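Local coordinates for flavin-nucleotide-binding protein (Mycobacterium smegmatis, PDB 4YBN) that binds flavin-adenine dinucleotide and heme in a split beta-barrel of the pyridoxamine 5'-phosphate oxidase superfamily and is probably an oxidoreductase, at residues A[92-97]-A[170-175]; A[84-89]-A[98-103]; A[15-20]-A[164-169]. All blocks are in the same frame, centred on the assembly; numbering follows the deposited sequence. Where two conformers were deposited one is given.

Overall arrangement
From the N terminus, the loop before helix 22-29 carries residues 15-20, whose partner 164-169 lies at the end of strand 161-166; contact 3 thus closes a loop of more than 140 residues. Within that loop lies contact 2, the hairpin pairing of strands 78-91 and 99-108, and strand 99-108 also pairs with strand 161-166. Contact 1 starts in the turn of this hairpin and reaches the chain just beyond contact 3, so its segments alternate with those of both other contacts. The centres of contacts 2 and 3 are about 11 Å apart. The three tie the N-terminal loop, the hairpin and the run into helix 174-178 together beside the heme and FAD.

Contact 1. Residues A[92-97]-A[170-175]; sequences ARSSFE and PDDADE. With HEM (protoporphyrin IX containing Fe), chain G.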
loop_
_atom_site.group_PDB
_atom_site.type_symbol
_atom_site.label_atom_id
_atom_site.label_comp_id
_atom_site.label_asym_id
_atom_site.label_seq_id
_atom_site.Cartn_x
_atom_site.Cartn_y
_atom_site.Cartn_z
ATOM N N ALA A 92 15.715 15.165 4.698
ATOM C CA ALA A 92 16.977 15.423 5.381
ATOM C C ALA A 92 17.818 16.415 4.580
ATOM O O ALA A 92 17.470 16.826 3.462
ATOM C CB ALA A 92 17.723 14.120 5.631
ATOM N N ARG A 93 18.880 16.893 5.222
ATOM C CA ARG A 93 19.847 17.807 4.593
ATOM C C ARG A 93 20.751 17.124 3.574
ATOM O O ARG A 93 21.452 17.803 2.838
ATOM C CB ARG A 93 20.723 18.442 5.652
ATOM C CG ARG A 93 20.001 19.453 6.495
ATOM C CD ARG A 93 20.927 19.813 7.638
ATOM N NE ARG A 93 20.307 20.739 8.553
ATOM C CZ ARG A 93 19.703 20.387 9.675
ATOM N NH1 ARG A 93 19.596 19.093 10.038
ATOM N NH2 ARG A 93 19.181 21.348 10.428
ATOM N N SER A 94 20.738 15.788 3.545
ATOM C CA SER A 94 21.320 14.973 2.463
ATOM C C SER A 94 20.293 14.019 1.843
ATOM O O SER A 94 19.347 13.607 2.514
ATOM C CB SER A 94 22.404 14.095 3.021
ATOM O OG SER A 94 21.871 13.266 4.000
ATOM N N SER A 95 20.535 13.543 0.634
ATOM C CA SER A 95 19.624 12.479 0.080
ATOM C C SER A 95 19.827 11.162 0.791
ATOM O O SER A 95 18.883 10.363 0.991
ATOM C CB SER A 95 19.828 12.319 -1.390
ATOM O OG SER A 95 21.182 12.121 -1.619
ATOM N N PHE A 96 21.057 10.929 1.243
ATOM C CA PHE A 96 21.350 9.694 1.899
ATOM C C PHE A 96 20.519 9.479 3.160
ATOM O O PHE A 96 20.179 8.340 3.469
ATOM C CB PHE A 96 22.849 9.574 2.146
ATOM C CG PHE A 96 23.243 8.381 2.949
ATOM C CD1 PHE A 96 23.401 7.158 2.343
ATOM C CD2 PHE A 96 23.457 8.495 4.314
ATOM C CE1 PHE A 96 23.763 6.053 3.076
ATOM C CE2 PHE A 96 23.874 7.403 5.053
ATOM C CZ PHE A 96 24.015 6.172 4.427
ATOM N N GLU A 97 20.234 10.523 3.919
ATOM C CA GLU A 97 19.468 10.372 5.149
ATOM C C GLU A 97 17.984 10.673 4.932
ATOM O O GLU A 97 17.257 10.742 5.904
ATOM C CB GLU A 97 19.992 11.262 6.303
ATOM C CG GLU A 97 21.381 10.951 6.803
ATOM C CD GLU A 97 21.482 9.615 7.453
ATOM O OE1 GLU A 97 20.451 9.061 7.919
ATOM O OE2 GLU A 97 22.619 9.147 7.541
ATOM N N PRO A 170 14.790 13.443 10.506
ATOM C CA PRO A 170 16.024 13.206 9.788
ATOM C C PRO A 170 17.239 13.018 10.763
ATOM O O PRO A 170 17.312 13.681 11.823
ATOM C CB PRO A 170 16.214 14.495 8.995
ATOM C CG PRO A 170 14.896 15.123 8.904
ATOM C CD PRO A 170 14.149 14.711 10.120
ATOM N N ASP A 171 18.139 12.102 10.423
ATOM C CA ASP A 171 19.348 11.848 11.202
ATOM C C ASP A 171 20.639 12.352 10.500
ATOM O O ASP A 171 21.501 11.578 10.034
ATOM C CB ASP A 171 19.411 10.368 11.487
ATOM C CG ASP A 171 20.555 10.010 12.367
ATOM O OD1 ASP A 171 21.056 10.887 13.119
ATOM O OD2 ASP A 171 20.955 8.839 12.303
ATOM N N ASP A 172 20.772 13.662 10.426
ATOM C CA ASP A 172 21.784 14.260 9.569
ATOM C C ASP A 172 23.240 14.177 10.055
ATOM O O ASP A 172 23.524 14.384 11.222
ATOM C CB ASP A 172 21.432 15.733 9.287
ATOM C CG ASP A 172 20.338 15.870 8.238
ATOM O OD1 ASP A 172 20.483 15.242 7.179
ATOM O OD2 ASP A 172 19.351 16.586 8.477
ATOM N N ALA A 173 24.168 13.956 9.124
ATOM C CA ALA A 173 25.612 14.077 9.431
ATOM C C ALA A 173 25.926 15.473 9.970
ATOM O O ALA A 173 25.374 16.495 9.508
ATOM C CB ALA A 173 26.455 13.781 8.192
ATOM N N ASP A 174 26.783 15.535 10.979
ATOM C CA ASP A 174 27.104 16.833 11.628
ATOM C C ASP A 174 27.580 17.916 10.611
ATOM O O ASP A 174 27.172 19.090 10.685
ATOM C CB ASP A 174 28.145 16.597 12.710
ATOM C CG ASP A 174 29.058 15.436 12.372
ATOM O OD1 ASP A 174 29.086 14.470 13.166
ATOM O OD2 ASP A 174 29.697 15.472 11.288
ATOM N N GLU A 175 28.392 17.500 9.643
ATOM C CA GLU A 175 28.778 18.369 8.482
ATOM C C GLU A 175 27.600 19.142 7.803
ATOM O O GLU A 175 27.701 20.319 7.461
ATOM C CB GLU A 175 29.505 17.523 7.417
ATOM C CG GLU A 175 30.896 17.004 7.828
ATOM C CD GLU A 175 30.974 15.508 8.202
ATOM O OE1 GLU A 175 29.902 14.878 8.526
ATOM O OE2 GLU A 175 32.141 14.985 8.176
HETATM C CHA HEM G . 17.336 3.186 3.500
HETATM C CHB HEM G . 14.224 6.382 1.680
HETATM C CHC HEM G . 17.810 8.568 -0.701
HETATM C CHD HEM G . 20.898 5.191 0.828
HETATM C C1A HEM G . 16.189 3.872 3.232
HETATM C C2A HEM G . 14.910 3.579 3.767
HETATM C C3A HEM G . 14.024 4.482 3.208
HETATM C C4A HEM G . 14.781 5.332 2.373
HETATM C CMA HEM G . 12.523 4.613 3.389
HETATM C CAA HEM G . 14.575 2.428 4.701
HETATM C CBA HEM G . 14.904 2.683 6.180
HETATM C CGA HEM G . 14.263 1.634 7.067
HETATM O O1A HEM G . 13.390 2.002 7.889
HETATM O O2A HEM G . 14.569 0.417 6.973
HETATM C C1B HEM G . 14.935 7.297 0.889
HETATM C C2B HEM G . 14.336 8.458 0.308
HETATM C C3B HEM G . 15.311 9.089 -0.376
HETATM C C4B HEM G . 16.565 8.289 -0.190
HETATM C CMB HEM G . 12.895 8.958 0.414
HETATM C CAB HEM G . 14.996 10.360 -1.019
HETATM C CBB HEM G . 15.906 11.182 -1.446
HETATM C C1C HEM G . 18.995 7.828 -0.523
HETATM C C2C HEM G . 20.212 8.022 -1.241
HETATM C C3C HEM G . 21.122 7.049 -0.802
HETATM C C4C HEM G . 20.421 6.273 0.183
HETATM C CMC HEM G . 20.447 9.102 -2.234
HETATM C CAC HEM G . 22.553 6.899 -1.142
HETATM C CBC HEM G . 23.285 7.896 -1.672
HETATM C C1D HEM G . 20.135 4.407 1.675
HETATM C C2D HEM G . 20.756 3.354 2.453
HETATM C C3D HEM G . 19.776 2.805 3.199
HETATM C C4D HEM G . 18.551 3.537 2.878
HETATM C CMD HEM G . 22.195 2.935 2.418
HETATM C CAD HEM G . 19.882 1.648 4.177
HETATM C CBD HEM G . 19.598 2.067 5.629
HETATM C CGD HEM G . 20.221 1.075 6.595
HETATM O O1D HEM G . 21.209 1.402 7.309
HETATM O O2D HEM G . 19.760 -0.095 6.693
HETATM N NA HEM G . 16.084 4.930 2.367
HETATM N NB HEM G . 16.237 7.245 0.593
HETATM N NC HEM G . 19.135 6.718 0.253
HETATM N ND HEM G . 18.821 4.497 1.966
HETATM FE FE HEM G . 17.577 5.751 1.259
HETATM O O HOH W 1 22.915 14.407 6.356
HETATM O O HOH W 2 17.795 6.949 3.250
HETATM O O HOH W 3 17.586 10.128 8.650
#
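Asp172 presses its carboxylate tightly against the start of the 92-97 loop. Its OD2 accepts from Arg93 NH1 at 3.0 Å, a salt bridge in which the guanidinium offers its edge while its plane stands 74° from that of the carboxylate. NH1 comes from the anti side of OD2, well out of the carboxylate plane, and the bond is bent (139°). The backbone N of Arg93 adds weak hydrogen bonds to both oxygens, which, with the salt bridge and a water on OD1, limit the carboxylate's rotation. Extended from CG to NE, the Arg93 chain runs beside OD2, and NH1 also pairs with Asp200 of the second subunit. Ala92 CB completes this side, 3.7 Å from Pro170 CB.

Toward Glu97 the contact is looser and wetter. Glu97 bends at chi2 (-66°), laying CD 3.2 Å from Asp171 O without a direct hydrogen bond. One water links Glu97 OE1 and O to Asp171 N; another joins Ser94 OG, Asp172 OD1 and Ala173 N. Asp171 is exposed, and its OD2 stands 4.4 Å from Glu97 OE1, which would probably raise the proton affinity of either acid.

Ser94 OG also accepts from Glu97 N (3.2 Å) in an ST motif. Ser95 and Phe96 pack on the porphyrin, and Phe96 O, with Ser98 O, accepts from the water on the heme iron; the hairpin loop is one wall of the heme pocket.

Contact 2. Residues A[84-89]-A[98-103]; sequences TALDGV and SSFRYR. With HEM (protoporphyrin IX containing Fe), chain G.
Arg103 grips Asp87 side-on with two nitrogens: NH2 meets OD1 at 2.9 Å and NE meets OD2 at 3.0 Å. Both oxygens are approached on their syn sides, and the two planes lie 31° apart. A bend at chi3 (-84°) turns the guanidinium back across the strands, bringing one of its faces over Ala85 CB.

On the face shared with Leu86 and Val89, Phe100 sets its ring edge against Gly88 O and Val89 CG2, while heme methyl CMB lies 3.7 Å above one face of the ring. Leu86 CD1 approaches the same ring obliquely. Tyr102, on the same side of the sheet, turns its ring off from Phe100 (CG between N and carbonyl carbon, chi1 65°), and Tyr102 OH donates to the heme propionate oxygen O1A at 2.6 Å.

Two residues, Asp87 and Gly88, stand opposite the single Arg101, a classic beta bulge in this antiparallel hairpin of the split barrel. Arg101 O takes Asp87 N at 2.9 Å and, weakly, Gly88 N. Arg101 N returns a bond to Gly88 O at 2.7 Å.

In the next shell, Arg101 NE binds Gly168 O and its guanidinium makes a cation-pi contact with Trp169. Phe130 of the second subunit meets the Phe100 ring edge-to-face.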
loop_
_atom_site.group_PDB
_atom_site.type_symbol
_atom_site.label_atom_id
_atom_site.label_comp_id
_atom_site.label_asym_id
_atom_site.label_seq_id
_atom_site.Cartn_x
_atom_site.Cartn_y
_atom_site.Cartn_z
ATOM N N THR A 84 0.612 -1.803 4.866
ATOM C CA THR A 84 1.494 -0.630 4.969
ATOM C C THR A 84 0.708 0.690 4.993
ATOM O O THR A 84 -0.243 0.903 4.230
ATOM C CB THR A 84 2.504 -0.666 3.760
ATOM O OG1 THR A 84 3.364 -1.809 3.912
ATOM C CG2 THR A 84 3.385 0.538 3.743
ATOM N N ALA A 85 1.088 1.514 5.941
ATOM C CA ALA A 85 0.669 2.901 6.041
ATOM C C ALA A 85 1.824 3.817 5.799
ATOM O O ALA A 85 2.799 3.779 6.508
ATOM C CB ALA A 85 0.128 3.142 7.414
ATOM N N LEU A 86 1.716 4.637 4.777
ATOM C CA LEU A 86 2.721 5.681 4.456
ATOM C C LEU A 86 2.302 6.960 5.111
ATOM O O LEU A 86 1.263 7.492 4.747
ATOM C CB LEU A 86 2.724 5.894 2.955
ATOM C CG LEU A 86 3.679 6.934 2.315
ATOM C CD1 LEU A 86 5.076 6.686 2.767
ATOM C CD2 LEU A 86 3.607 6.847 0.807
ATOM N N ASP A 87 3.087 7.416 6.084
ATOM C CA ASP A 87 2.795 8.513 6.968
ATOM C C ASP A 87 3.504 9.800 6.682
ATOM O O ASP A 87 3.158 10.800 7.245
ATOM C CB ASP A 87 3.141 8.119 8.407
ATOM C CG ASP A 87 2.258 6.995 8.902
ATOM O OD1 ASP A 87 1.140 6.877 8.356
ATOM O OD2 ASP A 87 2.644 6.256 9.803
ATOM N N GLY A 88 4.501 9.796 5.833
ATOM C CA GLY A 88 5.174 11.038 5.477
ATOM C C GLY A 88 6.526 10.840 4.879
ATOM O O GLY A 88 7.035 9.709 4.768
ATOM N N VAL A 89 7.091 11.958 4.442
ATOM C CA VAL A 89 8.369 12.028 3.787
ATOM C C VAL A 89 9.336 12.750 4.731
ATOM O O VAL A 89 9.065 13.903 5.175
ATOM C CB VAL A 89 8.320 12.762 2.468
ATOM C CG1 VAL A 89 9.660 12.659 1.724
ATOM C CG2 VAL A 89 7.202 12.239 1.575
ATOM N N SER A 98 17.527 10.867 3.701
ATOM C CA SER A 98 16.142 11.166 3.490
ATOM C C SER A 98 15.402 9.841 3.495
ATOM O O SER A 98 16.000 8.816 3.255
ATOM C CB SER A 98 15.911 11.916 2.195
ATOM O OG SER A 98 16.415 13.239 2.344
ATOM N N SER A 99 14.115 9.867 3.824
ATOM C CA SER A 99 13.412 8.622 4.146
ATOM C C SER A 99 11.915 8.777 3.977
ATOM O O SER A 99 11.481 9.708 3.303
ATOM C CB SER A 99 13.744 8.181 5.563
ATOM O OG SER A 99 13.554 6.791 5.698
ATOM N N PHE A 100 11.165 7.844 4.571
ATOM C CA PHE A 100 9.733 7.924 4.714
ATOM C C PHE A 100 9.368 7.579 6.115
ATOM O O PHE A 100 10.020 6.746 6.720
ATOM C CB PHE A 100 9.039 6.953 3.822
ATOM C CG PHE A 100 9.153 7.256 2.347
ATOM C CD1 PHE A 100 8.518 8.275 1.810
ATOM C CD2 PHE A 100 9.866 6.451 1.521
ATOM C CE1 PHE A 100 8.584 8.532 0.479
ATOM C CE2 PHE A 100 9.965 6.705 0.194
ATOM C CZ PHE A 100 9.321 7.745 -0.331
ATOM N N ARG A 101 8.307 8.202 6.631
ATOM C CA ARG A 101 7.686 7.736 7.809
ATOM C C ARG A 101 6.662 6.694 7.326
ATOM O O ARG A 101 5.949 6.877 6.354
ATOM C CB ARG A 101 7.018 8.860 8.564
ATOM C CG ARG A 101 7.940 9.623 9.455
ATOM C CD ARG A 101 7.135 10.638 10.237
ATOM N NE ARG A 101 7.966 11.397 11.189
ATOM C CZ ARG A 101 7.547 12.438 11.906
ATOM N NH1 ARG A 101 6.290 12.880 11.777
ATOM N NH2 ARG A 101 8.393 13.079 12.750
ATOM N N TYR A 102 6.578 5.607 8.053
ATOM C CA TYR A 102 5.614 4.535 7.724
ATOM C C TYR A 102 5.421 3.568 8.861
ATOM O O TYR A 102 6.184 3.590 9.837
ATOM C CB TYR A 102 6.147 3.778 6.554
ATOM C CG TYR A 102 7.443 3.046 6.883
ATOM C CD1 TYR A 102 7.427 1.846 7.614
ATOM C CD2 TYR A 102 8.691 3.548 6.465
ATOM C CE1 TYR A 102 8.598 1.154 7.894
ATOM C CE2 TYR A 102 9.867 2.847 6.730
ATOM C CZ TYR A 102 9.813 1.657 7.450
ATOM O OH TYR A 102 10.961 0.959 7.729
ATOM N N ARG A 103 4.404 2.701 8.723
ATOM C CA ARG A 103 4.169 1.574 9.632
ATOM C C ARG A 103 3.873 0.401 8.702
ATOM O O ARG A 103 3.121 0.572 7.743
ATOM C CB ARG A 103 2.942 1.832 10.475
ATOM C CG ARG A 103 2.981 2.918 11.525
ATOM C CD ARG A 103 1.576 3.204 11.996
ATOM N NE ARG A 103 0.965 4.140 11.063
ATOM C CZ ARG A 103 -0.316 4.439 10.978
ATOM N NH1 ARG A 103 -1.202 3.862 11.800
ATOM N NH2 ARG A 103 -0.710 5.326 10.031
HETATM C CHA HEM G . 17.336 3.186 3.500
HETATM C CHB HEM G . 14.224 6.382 1.680
HETATM C CHC HEM G . 17.810 8.568 -0.701
HETATM C CHD HEM G . 20.898 5.191 0.828
HETATM C C1A HEM G . 16.189 3.872 3.232
HETATM C C2A HEM G . 14.910 3.579 3.767
HETATM C C3A HEM G . 14.024 4.482 3.208
HETATM C C4A HEM G . 14.781 5.332 2.373
HETATM C CMA HEM G . 12.523 4.613 3.389
HETATM C CAA HEM G . 14.575 2.428 4.701
HETATM C CBA HEM G . 14.904 2.683 6.180
HETATM C CGA HEM G . 14.263 1.634 7.067
HETATM O O1A HEM G . 13.390 2.002 7.889
HETATM O O2A HEM G . 14.569 0.417 6.973
HETATM C C1B HEM G . 14.935 7.297 0.889
HETATM C C2B HEM G . 14.336 8.458 0.308
HETATM C C3B HEM G . 15.311 9.089 -0.376
HETATM C C4B HEM G . 16.565 8.289 -0.190
HETATM C CMB HEM G . 12.895 8.958 0.414
HETATM C CAB HEM G . 14.996 10.360 -1.019
HETATM C CBB HEM G . 15.906 11.182 -1.446
HETATM C C1C HEM G . 18.995 7.828 -0.523
HETATM C C2C HEM G . 20.212 8.022 -1.241
HETATM C C3C HEM G . 21.122 7.049 -0.802
HETATM C C4C HEM G . 20.421 6.273 0.183
HETATM C CMC HEM G . 20.447 9.102 -2.234
HETATM C CAC HEM G . 22.553 6.899 -1.142
HETATM C CBC HEM G . 23.285 7.896 -1.672
HETATM C C1D HEM G . 20.135 4.407 1.675
HETATM C C2D HEM G . 20.756 3.354 2.453
HETATM C C3D HEM G . 19.776 2.805 3.199
HETATM C C4D HEM G . 18.551 3.537 2.878
HETATM C CMD HEM G . 22.195 2.935 2.418
HETATM C CAD HEM G . 19.882 1.648 4.177
HETATM C CBD HEM G . 19.598 2.067 5.629
HETATM C CGD HEM G . 20.221 1.075 6.595
HETATM O O1D HEM G . 21.209 1.402 7.309
HETATM O O2D HEM G . 19.760 -0.095 6.693
HETATM N NA HEM G . 16.084 4.930 2.367
HETATM N NB HEM G . 16.237 7.245 0.593
HETATM N NC HEM G . 19.135 6.718 0.253
HETATM N ND HEM G . 18.821 4.497 1.966
HETATM FE FE HEM G . 17.577 5.751 1.259
HETATM O O HOH W 4 3.803 11.958 10.072
HETATM O O HOH W 2 17.795 6.949 3.250
#

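Contact 3. Residues A[15-20]-A[164-169]; sequences DEKQST and KLSEGW. With FAD (flavin-adenine dinucleotide), chain K.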
loop_
_atom_site.group_PDB
_atom_site.type_symbol
_atom_site.label_atom_id
_atom_site.label_comp_id
_atom_site.label_asym_id
_atom_site.label_seq_id
_atom_site.Cartn_x
_atom_site.Cartn_y
_atom_site.Cartn_z
ATOM N N ASP A 15 16.786 -2.269 13.022
ATOM C CA ASP A 15 15.939 -3.139 13.827
ATOM C C ASP A 15 15.446 -2.497 15.154
ATOM O O ASP A 15 14.544 -3.038 15.781
ATOM C CB ASP A 15 16.601 -4.540 14.020
ATOM C CG ASP A 15 17.830 -4.527 14.960
ATOM O OD1 ASP A 15 17.873 -3.694 15.898
ATOM O OD2 ASP A 15 18.735 -5.383 14.780
ATOM N N GLU A 16 15.984 -1.338 15.557
ATOM C CA GLU A 16 15.308 -0.526 16.612
ATOM C C GLU A 16 13.935 0.044 16.145
ATOM O O GLU A 16 13.171 0.583 16.948
ATOM C CB GLU A 16 16.217 0.585 17.195
ATOM C CG GLU A 16 16.849 1.571 16.208
ATOM C CD GLU A 16 17.713 2.644 16.902
ATOM O OE1 GLU A 16 17.157 3.593 17.497
ATOM O OE2 GLU A 16 18.961 2.553 16.850
ATOM N N LYS A 17 13.636 -0.081 14.845
ATOM C CA LYS A 17 12.317 0.210 14.306
ATOM C C LYS A 17 11.317 -0.963 14.397
ATOM O O LYS A 17 10.111 -0.767 14.138
ATOM C CB LYS A 17 12.460 0.643 12.861
ATOM C CG LYS A 17 13.044 2.036 12.739
ATOM C CD LYS A 17 13.485 2.303 11.324
ATOM C CE LYS A 17 14.043 3.707 11.200
ATOM N NZ LYS A 17 13.919 4.123 9.775
ATOM N N GLN A 18 11.803 -2.169 14.733
ATOM C CA GLN A 18 10.920 -3.326 14.931
ATOM C C GLN A 18 10.157 -3.134 16.221
ATOM O O GLN A 18 10.747 -2.688 17.198
ATOM C CB GLN A 18 11.689 -4.601 14.994
ATOM C CG GLN A 18 10.787 -5.825 15.116
ATOM C CD GLN A 18 11.360 -7.065 14.408
ATOM O OE1 GLN A 18 12.588 -7.186 14.181
ATOM N NE2 GLN A 18 10.468 -7.988 14.031
ATOM N N SER A 19 8.852 -3.399 16.195
ATOM C CA SER A 19 8.014 -3.412 17.409
ATOM C C SER A 19 7.382 -4.765 17.634
ATOM O O SER A 19 6.850 -5.344 16.718
ATOM C CB SER A 19 6.902 -2.377 17.295
ATOM O OG SER A 19 5.914 -2.623 18.324
ATOM N N THR A 20 7.404 -5.275 18.856
ATOM C CA THR A 20 6.683 -6.499 19.199
ATOM C C THR A 20 5.309 -6.255 19.847
ATOM O O THR A 20 4.710 -7.167 20.387
ATOM C CB THR A 20 7.503 -7.330 20.195
ATOM O OG1 THR A 20 7.787 -6.500 21.331
ATOM C CG2 THR A 20 8.831 -7.826 19.520
ATOM N N LYS A 164 7.120 -3.148 11.633
ATOM C CA LYS A 164 8.193 -2.111 11.560
ATOM C C LYS A 164 7.629 -0.703 11.509
ATOM O O LYS A 164 6.693 -0.404 10.749
ATOM C CB LYS A 164 9.043 -2.394 10.375
ATOM C CG LYS A 164 10.279 -1.478 10.301
ATOM C CD LYS A 164 11.383 -2.019 9.391
ATOM C CE LYS A 164 12.681 -1.192 9.529
ATOM N NZ LYS A 164 13.597 -1.591 8.416
ATOM N N LEU A 165 8.141 0.144 12.392
ATOM C CA LEU A 165 7.605 1.488 12.613
ATOM C C LEU A 165 8.718 2.525 12.398
ATOM O O LEU A 165 9.738 2.465 13.079
ATOM C CB LEU A 165 7.060 1.649 14.052
ATOM C CG LEU A 165 6.168 0.532 14.647
ATOM C CD1 LEU A 165 5.864 0.763 16.135
ATOM C CD2 LEU A 165 4.849 0.469 13.873
ATOM N N SER A 166 8.504 3.491 11.508
ATOM C CA SER A 166 9.406 4.639 11.331
ATOM C C SER A 166 8.638 5.920 11.451
ATOM O O SER A 166 7.865 6.239 10.577
ATOM C CB SER A 166 10.046 4.601 9.971
ATOM O OG SER A 166 11.232 5.373 9.991
ATOM N N GLU A 167 8.763 6.622 12.570
ATOM C CA GLU A 167 8.050 7.879 12.742
ATOM C C GLU A 167 8.970 8.950 13.291
ATOM O O GLU A 167 8.506 9.859 13.992
ATOM C CB GLU A 167 6.841 7.713 13.691
ATOM C CG GLU A 167 5.807 6.659 13.273
ATOM C CD GLU A 167 5.075 7.000 11.986
ATOM O OE1 GLU A 167 5.068 8.175 11.566
ATOM O OE2 GLU A 167 4.507 6.092 11.373
ATOM N N GLY A 168 10.247 8.875 12.945
ATOM C CA GLY A 168 11.269 9.753 13.531
ATOM C C GLY A 168 11.510 10.975 12.701
ATOM O O GLY A 168 10.645 11.357 11.852
ATOM N N TRP A 169 12.667 11.601 12.955
ATOM C CA TRP A 169 13.122 12.804 12.248
ATOM C C TRP A 169 14.375 12.521 11.421
ATOM O O TRP A 169 14.989 11.509 11.615
ATOM C CB TRP A 169 13.474 13.880 13.271
ATOM C CG TRP A 169 12.344 14.316 14.002
ATOM C CD1 TRP A 169 11.987 13.932 15.258
ATOM C CD2 TRP A 169 11.331 15.207 13.536
ATOM N NE1 TRP A 169 10.812 14.553 15.606
ATOM C CE2 TRP A 169 10.393 15.343 14.569
ATOM C CE3 TRP A 169 11.144 15.930 12.350
ATOM C CZ2 TRP A 169 9.272 16.155 14.452
ATOM C CZ3 TRP A 169 10.037 16.736 12.240
ATOM C CH2 TRP A 169 9.130 16.853 13.289
HETATM P PA FAD K . 15.186 -8.973 5.804
HETATM O O1A FAD K . 16.269 -9.267 6.803
HETATM O O2A FAD K . 15.474 -9.309 4.371
HETATM O O5B FAD K . 13.781 -9.634 6.368
HETATM C C5B FAD K . 13.713 -10.371 7.608
HETATM C C4B FAD K . 12.340 -10.219 8.278
HETATM O O4B FAD K . 12.175 -8.867 8.746
HETATM C C3B FAD K . 11.115 -10.357 7.363
HETATM O O3B FAD K . 10.773 -11.697 6.966
HETATM C C2B FAD K . 10.025 -9.568 8.108
HETATM O O2B FAD K . 9.318 -10.379 9.038
HETATM C C1B FAD K . 10.803 -8.492 8.879
HETATM N N9A FAD K . 10.563 -7.188 8.253
HETATM C C8A FAD K . 11.495 -6.587 7.474
HETATM N N7A FAD K . 10.998 -5.417 6.973
HETATM C C5A FAD K . 9.740 -5.272 7.431
HETATM C C6A FAD K . 8.694 -4.236 7.233
HETATM N N6A FAD K . 9.019 -3.175 6.460
HETATM N N1A FAD K . 7.498 -4.401 7.875
HETATM C C2A FAD K . 7.234 -5.507 8.635
HETATM N N3A FAD K . 8.164 -6.466 8.836
HETATM C C4A FAD K . 9.431 -6.425 8.281
HETATM N N1 FAD K . 13.782 -0.127 2.725
HETATM C C2 FAD K . 14.794 0.234 1.883
HETATM O O2 FAD K . 15.814 -0.482 2.005
HETATM N N3 FAD K . 14.678 1.268 0.998
HETATM C C4 FAD K . 13.498 1.975 0.847
HETATM O O4 FAD K . 13.244 2.909 0.034
HETATM C C4X FAD K . 12.374 1.653 1.755
HETATM N N5 FAD K . 11.185 2.300 1.674
HETATM C C5X FAD K . 10.164 1.922 2.490
HETATM C C6 FAD K . 8.981 2.580 2.429
HETATM C C7 FAD K . 7.960 2.221 3.291
HETATM C C7M FAD K . 6.642 2.919 3.223
HETATM C C8 FAD K . 8.099 1.114 4.263
HETATM C C8M FAD K . 6.954 0.697 5.149
HETATM C C9 FAD K . 9.294 0.462 4.331
HETATM C C9A FAD K . 10.324 0.829 3.475
HETATM N N10 FAD K . 11.533 0.133 3.523
HETATM C C10 FAD K . 12.587 0.531 2.702
HETATM C "C1'" FAD K . 11.747 -0.947 4.520
HETATM C "C2'" FAD K . 11.806 -2.341 3.953
HETATM O "O2'" FAD K . 10.501 -2.908 4.040
HETATM C "C3'" FAD K . 12.743 -3.147 4.856
HETATM O "O3'" FAD K . 12.383 -2.921 6.260
HETATM C "C4'" FAD K . 14.221 -2.790 4.541
HETATM O "O4'" FAD K . 14.534 -3.041 3.141
HETATM C "C5'" FAD K . 15.155 -3.594 5.425
HETATM O "O5'" FAD K . 14.747 -4.952 5.365
HETATM P P FAD K . 15.632 -6.122 6.023
HETATM O O1P FAD K . 15.768 -5.697 7.462
HETATM O O2P FAD K . 16.836 -6.361 5.188
HETATM O O3P FAD K . 14.705 -7.413 5.923
#
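Leu165 N donates a nearly straight hydrogen bond (169°) to Lys17 O at 2.8 Å, Lys164 CA lies 3.5 Å from Lys17 O in a CA-H...O contact, and a single beta bridge between Gln18 and Lys164 fastens the end of the 15-17 3-10 turn to strand 161-166.

From this junction two lysines run toward the cofactors. Lys17 is extended beyond CG, its CB and CG passing close to Leu165 O, and NZ donates to Ser166 OG at 3.0 Å and to the heme propionate oxygen O1A. Lys164, with CG anti to the backbone N (chi1 -173°), passes slantwise over Lys17, Lys164 CE lying 3.8 Å from Lys17 CB. Its NZ donates to the FAD ribityl oxygen O3' at 2.8 Å, to the other oxygen of that propionate, O2A, and to Arg13 O, while Lys164 CB rests 3.6 Å from adenine N1A. Both ammonium groups grip one propionate, whose charge would probably offset part of theirs.

Ser19 CB packs on Leu165 CD1 at 3.5 Å, and Arg24 of helix 22-29 touches both residues. Lys17 and Lys164 thus line the joined heme and FAD pockets of this split beta-barrel, and Pro49, His62 and Trp69 of the second subunit complete the flavin site.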